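Local coordinates for protein tRNA (adenine(9)-N1)-methyltransferase (Sulfolobus acidocaldarius, PDB 5A7Z) that catalyses the S-adenosyl-L-methionine-dependent methylation of N1 of adenosine 9 in tRNA, at residues Val138-Leu143 with Leu246-Arg251; Ile177-Tyr181 with Lys205-Asp210. All coordinates share one frame; numbering follows the deposited sequence.

Both contacts belong to the SPOUT methyltransferase domain, and contact 2 is nested inside the longer chain loop that contact 1 closes. Contact 1 is buried, its centre about 4 Å from that of the chain, where helices 122-142 and 242-255 pack side by side; the centre of contact 2 lies about 20 Å from that of the chain, where strand 175-178 runs out into a loop beside residues 205-210. The centres of the two contacts are about 20 Å apart. Helix 242-255 connects them: Leu250 packs against helix 122-142, whereas its neighbour Ile249 meets strand 175-178, its CD1 4.0 Å from CD2 of Leu178. Ile242 of the same helix touches Arg208.

Contact 1. Residues Val138-Leu143 with Leu246-Arg251; sequences VIRKFL and LEIILR
Helices 138-142 and 246-251 run side by side in nearly the same direction, 10° apart, their axes coming within 9.9 Å and the CA atoms of Val138 and Phe142 lying nearest those of Glu247 and Leu250. At the centre the Phe142 ring lies against Leu250: CB of Leu250 stands 3.7 Å from the ring centroid, 14° off the normal, a CH-pi contact over one face. With CG of Phe142 anti to its carbonyl carbon (chi1 -62°), the ring reaches across to the second helix, where its CZ comes 3.7 Å from CD of Arg251, near the ring plane, and also meets CG of Glu247. The rim of the ring thus meets aliphatic carbons of two charged residues, whose polar ends pair through a salt bridge from Arg251 NE to Glu247 OE2 (3.0 Å, weak as a hydrogen bond). In this SPOUT domain both helices also pack on Met110 of strand 109-113, through Ile139, Leu246 and Leu250. An alanine in place of Phe142 would remove the ring and is likely to leave Leu250 CB and the methylenes of Glu247 and Arg251 facing a gap. One turn earlier, the slim, branched Val138 sends CG1 between Leu246, Glu247 and Leu250, 3.8 Å from CD1 of Leu250. The two methyls of Leu250 part company: CD1 also meets CD1 of Ile139 (3.9 Å), whereas CD2 meets CD1 of Leu143 (3.7 Å).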
loop_
_atom_site.group_PDB
_atom_site.type_symbol
_atom_site.label_atom_id
_atom_site.label_comp_id
_atom_site.label_asym_id
_atom_site.label_seq_id
_atom_site.Cartn_x
_atom_site.Cartn_y
_atom_site.Cartn_z
ATOM N N VAL A 138 -3.545 -5.702 -3.610
ATOM C CA VAL A 138 -3.864 -4.591 -2.741
ATOM C C VAL A 138 -2.793 -3.497 -2.767
ATOM O O VAL A 138 -3.109 -2.317 -2.966
ATOM C CB VAL A 138 -4.111 -5.062 -1.302
ATOM C CG1 VAL A 138 -4.292 -3.880 -0.388
ATOM C CG2 VAL A 138 -5.355 -5.975 -1.242
ATOM N N ILE A 139 -1.539 -3.849 -2.555
ATOM C CA ILE A 139 -0.500 -2.798 -2.483
ATOM C C ILE A 139 -0.465 -1.975 -3.780
ATOM O O ILE A 139 -0.288 -0.760 -3.775
ATOM C CB ILE A 139 0.885 -3.345 -2.118
ATOM C CG1 ILE A 139 1.721 -2.266 -1.408
ATOM C CG2 ILE A 139 1.649 -3.829 -3.334
ATOM C CD1 ILE A 139 1.244 -1.915 -0.024
ATOM N N ARG A 140 -0.739 -2.636 -4.874
ATOM C CA ARG A 140 -0.729 -1.987 -6.173
ATOM C C ARG A 140 -1.907 -1.052 -6.426
ATOM O O ARG A 140 -1.821 -0.231 -7.294
ATOM C CB ARG A 140 -0.660 -3.037 -7.249
ATOM C CG ARG A 140 0.739 -3.513 -7.468
ATOM C CD ARG A 140 0.754 -4.622 -8.494
ATOM N NE ARG A 140 2.106 -5.120 -8.658
ATOM C CZ ARG A 140 2.453 -6.103 -9.485
ATOM N NH1 ARG A 140 1.539 -6.712 -10.222
ATOM N NH2 ARG A 140 3.719 -6.492 -9.551
ATOM N N LYS A 141 -2.943 -1.183 -5.622
ATOM C CA LYS A 141 -4.083 -0.317 -5.640
ATOM C C LYS A 141 -3.800 1.017 -4.944
ATOM O O LYS A 141 -4.397 1.992 -5.255
ATOM C CB LYS A 141 -5.246 -0.995 -4.923
ATOM C CG LYS A 141 -6.335 -1.578 -5.763
ATOM C CD LYS A 141 -5.842 -2.490 -6.833
ATOM C CE LYS A 141 -6.783 -3.652 -7.071
ATOM N NZ LYS A 141 -6.186 -4.722 -7.910
ATOM N N PHE A 142 -2.893 1.009 -3.974
ATOM C CA PHE A 142 -2.643 2.203 -3.175
ATOM C C PHE A 142 -1.244 2.772 -3.376
ATOM O O PHE A 142 -1.075 3.979 -3.555
ATOM C CB PHE A 142 -2.877 1.909 -1.691
ATOM C CG PHE A 142 -4.287 1.504 -1.369
ATOM C CD1 PHE A 142 -4.699 0.192 -1.533
ATOM C CD2 PHE A 142 -5.199 2.435 -0.902
ATOM C CE1 PHE A 142 -5.996 -0.184 -1.237
ATOM C CE2 PHE A 142 -6.498 2.066 -0.604
ATOM C CZ PHE A 142 -6.896 0.754 -0.772
ATOM N N LEU A 143 -0.241 1.902 -3.340
ATOM C CA LEU A 143 1.127 2.338 -3.431
ATOM C C LEU A 143 1.818 1.626 -4.565
ATOM O O LEU A 143 1.349 1.677 -5.647
ATOM C CB LEU A 143 1.839 2.068 -2.117
ATOM C CG LEU A 143 1.331 2.847 -0.915
ATOM C CD1 LEU A 143 1.642 2.257 0.438
ATOM C CD2 LEU A 143 1.673 4.314 -0.974
ATOM N N LEU A 246 -4.610 -5.359 5.461
ATOM C CA LEU A 246 -3.752 -4.436 4.712
ATOM C C LEU A 246 -4.590 -3.340 4.035
ATOM O O LEU A 246 -4.325 -2.154 4.170
ATOM C CB LEU A 246 -2.999 -5.203 3.654
ATOM C CG LEU A 246 -2.077 -4.358 2.777
ATOM C CD1 LEU A 246 -1.101 -3.626 3.652
ATOM C CD2 LEU A 246 -1.328 -5.244 1.787
ATOM N N GLU A 247 -5.614 -3.743 3.308
ATOM C CA GLU A 247 -6.437 -2.776 2.603
ATOM C C GLU A 247 -7.121 -1.767 3.544
ATOM O O GLU A 247 -7.245 -0.590 3.214
ATOM C CB GLU A 247 -7.476 -3.470 1.729
ATOM C CG GLU A 247 -8.306 -2.468 0.966
ATOM C CD GLU A 247 -9.212 -3.090 -0.072
ATOM O OE1 GLU A 247 -8.971 -4.248 -0.452
ATOM O OE2 GLU A 247 -10.178 -2.406 -0.513
ATOM N N ILE A 248 -7.531 -2.217 4.717
ATOM C CA ILE A 248 -8.087 -1.306 5.703
ATOM C C ILE A 248 -7.096 -0.235 6.106
ATOM O O ILE A 248 -7.470 0.937 6.271
ATOM C CB ILE A 248 -8.561 -2.040 6.971
ATOM C CG1 ILE A 248 -9.842 -2.830 6.680
ATOM C CG2 ILE A 248 -8.792 -1.042 8.100
ATOM C CD1 ILE A 248 -10.173 -3.891 7.715
ATOM N N ILE A 249 -5.855 -0.641 6.361
ATOM C CA ILE A 249 -4.823 0.309 6.813
ATOM C C ILE A 249 -4.637 1.327 5.693
ATOM O O ILE A 249 -4.594 2.517 5.918
ATOM C CB ILE A 249 -3.445 -0.368 7.100
ATOM C CG1 ILE A 249 -3.551 -1.541 8.083
ATOM C CG2 ILE A 249 -2.440 0.641 7.632
ATOM C CD1 ILE A 249 -4.084 -1.168 9.440
ATOM N N LEU A 250 -4.515 0.836 4.484
ATOM C CA LEU A 250 -4.257 1.698 3.340
ATOM C C LEU A 250 -5.475 2.596 3.008
ATOM O O LEU A 250 -5.289 3.708 2.570
ATOM C CB LEU A 250 -3.839 0.860 2.139
ATOM C CG LEU A 250 -2.527 0.070 2.285
ATOM C CD1 LEU A 250 -2.381 -0.927 1.140
ATOM C CD2 LEU A 250 -1.325 1.002 2.315
ATOM N N ARG A 251 -6.704 2.141 3.284
ATOM C CA ARG A 251 -7.884 2.995 3.074
ATOM C C ARG A 251 -7.707 4.227 3.891
ATOM O O ARG A 251 -8.039 5.307 3.466
ATOM C CB ARG A 251 -9.193 2.368 3.591
ATOM C CG ARG A 251 -9.673 1.066 2.992
ATOM C CD ARG A 251 -9.776 1.116 1.521
ATOM N NE ARG A 251 -10.769 0.159 0.997
ATOM C CZ ARG A 251 -11.881 0.520 0.373
ATOM N NH1 ARG A 251 -12.236 1.796 0.314
ATOM N NH2 ARG A 251 -12.667 -0.386 -0.146
#

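Contact 2. Residues Ile177-Tyr181 with Lys205-Asp210; sequences ILDPY and KGRRLD
OD2 of Asp179 is gripped by two arginines: NE of Arg207 lies 2.8 Å from it in a salt bridge whose hydrogen bond is bent and weak (126°), and Arg226 NH1 forms a second salt bridge. The carboxylate and the Arg207 guanidinium are turned 56° apart, so they do not meet as a flat, two-pronged pair. OD1 instead serves its own chain, taking the backbone N-H of Tyr181 at 3.1 Å from above the carboxylate plane, an Asx turn that ties down the bend through Pro180. Placing CG of Asp179 anti to the backbone N (chi1 -172°) brings the carboxylate within range of Arg207. The guanidinium of Arg207 has CB of Tyr181 over one face, while the tyrosine ring presents its edge to the backbone of residues 205-207; its OH makes a weak hydrogen bond to Lys205 O (3.3 Å). Gly206 suits its place: at its backbone angles a CB would press on the preceding carbonyl O, and it would probably also crowd Tyr181 CE2. CD of Pro180 packs on CB of Arg208 (3.8 Å), whose guanidinium is bound by Asp240 O and Gly200 O. Deeper in, CG2 of Ile177 touches CG of Asp210 (3.7 Å), and that carboxylate is bridged to Arg226. At its C-terminal end strand 175-178, between parallel strands 196-202 and 226-228, gives way to this loop, as in the alpha/beta SPOUT fold.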
loop_
_atom_site.group_PDB
_atom_site.type_symbol
_atom_site.label_atom_id
_atom_site.label_comp_id
_atom_site.label_asym_id
_atom_site.label_seq_id
_atom_site.Cartn_x
_atom_site.Cartn_y
_atom_site.Cartn_z
ATOM N N ILE A 177 2.191 -3.281 15.608
ATOM C CA ILE A 177 1.918 -4.673 15.313
ATOM C C ILE A 177 0.408 -4.859 15.345
ATOM O O ILE A 177 -0.249 -4.521 16.326
ATOM C CB ILE A 177 2.521 -5.627 16.376
ATOM C CG1 ILE A 177 3.978 -5.280 16.710
ATOM C CG2 ILE A 177 2.396 -7.070 15.941
ATOM C CD1 ILE A 177 4.933 -5.242 15.541
ATOM N N LEU A 178 -0.131 -5.440 14.289
ATOM C CA LEU A 178 -1.544 -5.702 14.234
ATOM C C LEU A 178 -1.834 -7.035 14.859
ATOM O O LEU A 178 -1.290 -8.036 14.465
ATOM C CB LEU A 178 -2.043 -5.604 12.789
ATOM C CG LEU A 178 -1.983 -4.107 12.431
ATOM C CD1 LEU A 178 -1.486 -3.858 11.041
ATOM C CD2 LEU A 178 -3.325 -3.435 12.683
ATOM N N ASP A 179 -2.668 -7.009 15.883
ATOM C CA ASP A 179 -2.846 -8.140 16.774
ATOM C C ASP A 179 -4.270 -8.103 17.338
ATOM O O ASP A 179 -4.598 -7.209 18.119
ATOM C CB ASP A 179 -1.828 -8.053 17.916
ATOM C CG ASP A 179 -1.806 -9.311 18.800
ATOM O OD1 ASP A 179 -2.621 -10.221 18.590
ATOM O OD2 ASP A 179 -0.952 -9.375 19.712
ATOM N N PRO A 180 -5.110 -9.074 16.955
ATOM C CA PRO A 180 -6.482 -9.165 17.497
ATOM C C PRO A 180 -6.526 -9.146 19.014
ATOM O O PRO A 180 -7.539 -8.766 19.605
ATOM C CB PRO A 180 -6.988 -10.518 16.984
ATOM C CG PRO A 180 -5.788 -11.241 16.438
ATOM C CD PRO A 180 -4.809 -10.182 16.031
ATOM N N TYR A 181 -5.432 -9.560 19.634
ATOM C CA TYR A 181 -5.364 -9.671 21.076
ATOM C C TYR A 181 -4.409 -8.639 21.659
ATOM O O TYR A 181 -4.030 -8.727 22.816
ATOM C CB TYR A 181 -4.930 -11.082 21.448
ATOM C CG TYR A 181 -6.016 -12.125 21.290
ATOM C CD1 TYR A 181 -7.034 -12.238 22.232
ATOM C CD2 TYR A 181 -6.005 -13.024 20.231
ATOM C CE1 TYR A 181 -8.016 -13.205 22.120
ATOM C CE2 TYR A 181 -6.990 -13.990 20.109
ATOM C CZ TYR A 181 -7.986 -14.077 21.067
ATOM O OH TYR A 181 -8.971 -15.029 20.973
ATOM N N LYS A 205 -6.726 -20.292 17.130
ATOM C CA LYS A 205 -7.726 -19.479 17.822
ATOM C C LYS A 205 -7.431 -17.984 17.863
ATOM O O LYS A 205 -7.795 -17.301 18.811
ATOM C CB LYS A 205 -7.896 -19.991 19.253
ATOM C CG LYS A 205 -8.473 -21.394 19.345
ATOM C CD LYS A 205 -8.593 -21.849 20.791
ATOM C CE LYS A 205 -9.191 -23.244 20.883
ATOM N NZ LYS A 205 -9.291 -23.711 22.294
ATOM N N GLY A 206 -6.780 -17.467 16.834
ATOM C CA GLY A 206 -6.701 -16.030 16.696
ATOM C C GLY A 206 -5.431 -15.253 16.911
ATOM O O GLY A 206 -5.214 -14.328 16.162
ATOM N N ARG A 207 -4.634 -15.532 17.928
ATOM C CA ARG A 207 -3.530 -14.626 18.038
ATOM C C ARG A 207 -2.742 -14.644 16.778
ATOM O O ARG A 207 -2.744 -15.589 16.025
ATOM C CB ARG A 207 -2.650 -14.758 19.260
ATOM C CG ARG A 207 -2.304 -13.360 19.761
ATOM C CD ARG A 207 -0.823 -13.071 19.873
ATOM N NE ARG A 207 -0.578 -11.915 20.743
ATOM C CZ ARG A 207 -0.951 -11.832 22.020
ATOM N NH1 ARG A 207 -1.574 -12.841 22.611
ATOM N NH2 ARG A 207 -0.697 -10.735 22.712
ATOM N N ARG A 208 -2.112 -13.530 16.549
ATOM C CA ARG A 208 -1.340 -13.316 15.346
ATOM C C ARG A 208 0.086 -13.118 15.758
ATOM O O ARG A 208 0.471 -12.056 16.205
ATOM C CB ARG A 208 -1.843 -12.088 14.597
ATOM C CG ARG A 208 -1.657 -12.128 13.102
ATOM C CD ARG A 208 -2.189 -10.869 12.470
ATOM N NE ARG A 208 -3.605 -10.977 12.173
ATOM C CZ ARG A 208 -4.099 -11.718 11.205
ATOM N NH1 ARG A 208 -3.314 -12.420 10.441
ATOM N NH2 ARG A 208 -5.385 -11.757 11.007
ATOM N N LEU A 209 0.847 -14.175 15.627
ATOM C CA LEU A 209 2.246 -14.158 15.958
ATOM C C LEU A 209 3.056 -13.531 14.824
ATOM O O LEU A 209 3.019 -13.983 13.673
ATOM C CB LEU A 209 2.756 -15.580 16.256
ATOM C CG LEU A 209 4.292 -15.776 16.334
ATOM C CD1 LEU A 209 4.961 -14.837 17.347
ATOM C CD2 LEU A 209 4.645 -17.228 16.649
ATOM N N ASP A 210 3.751 -12.460 15.179
ATOM C CA ASP A 210 4.788 -11.860 14.362
ATOM C C ASP A 210 6.160 -12.328 14.871
ATOM O O ASP A 210 6.779 -11.684 15.722
ATOM C CB ASP A 210 4.687 -10.357 14.496
ATOM C CG ASP A 210 4.688 -9.925 15.928
ATOM O OD1 ASP A 210 3.920 -10.531 16.711
ATOM O OD2 ASP A 210 5.499 -9.058 16.302
#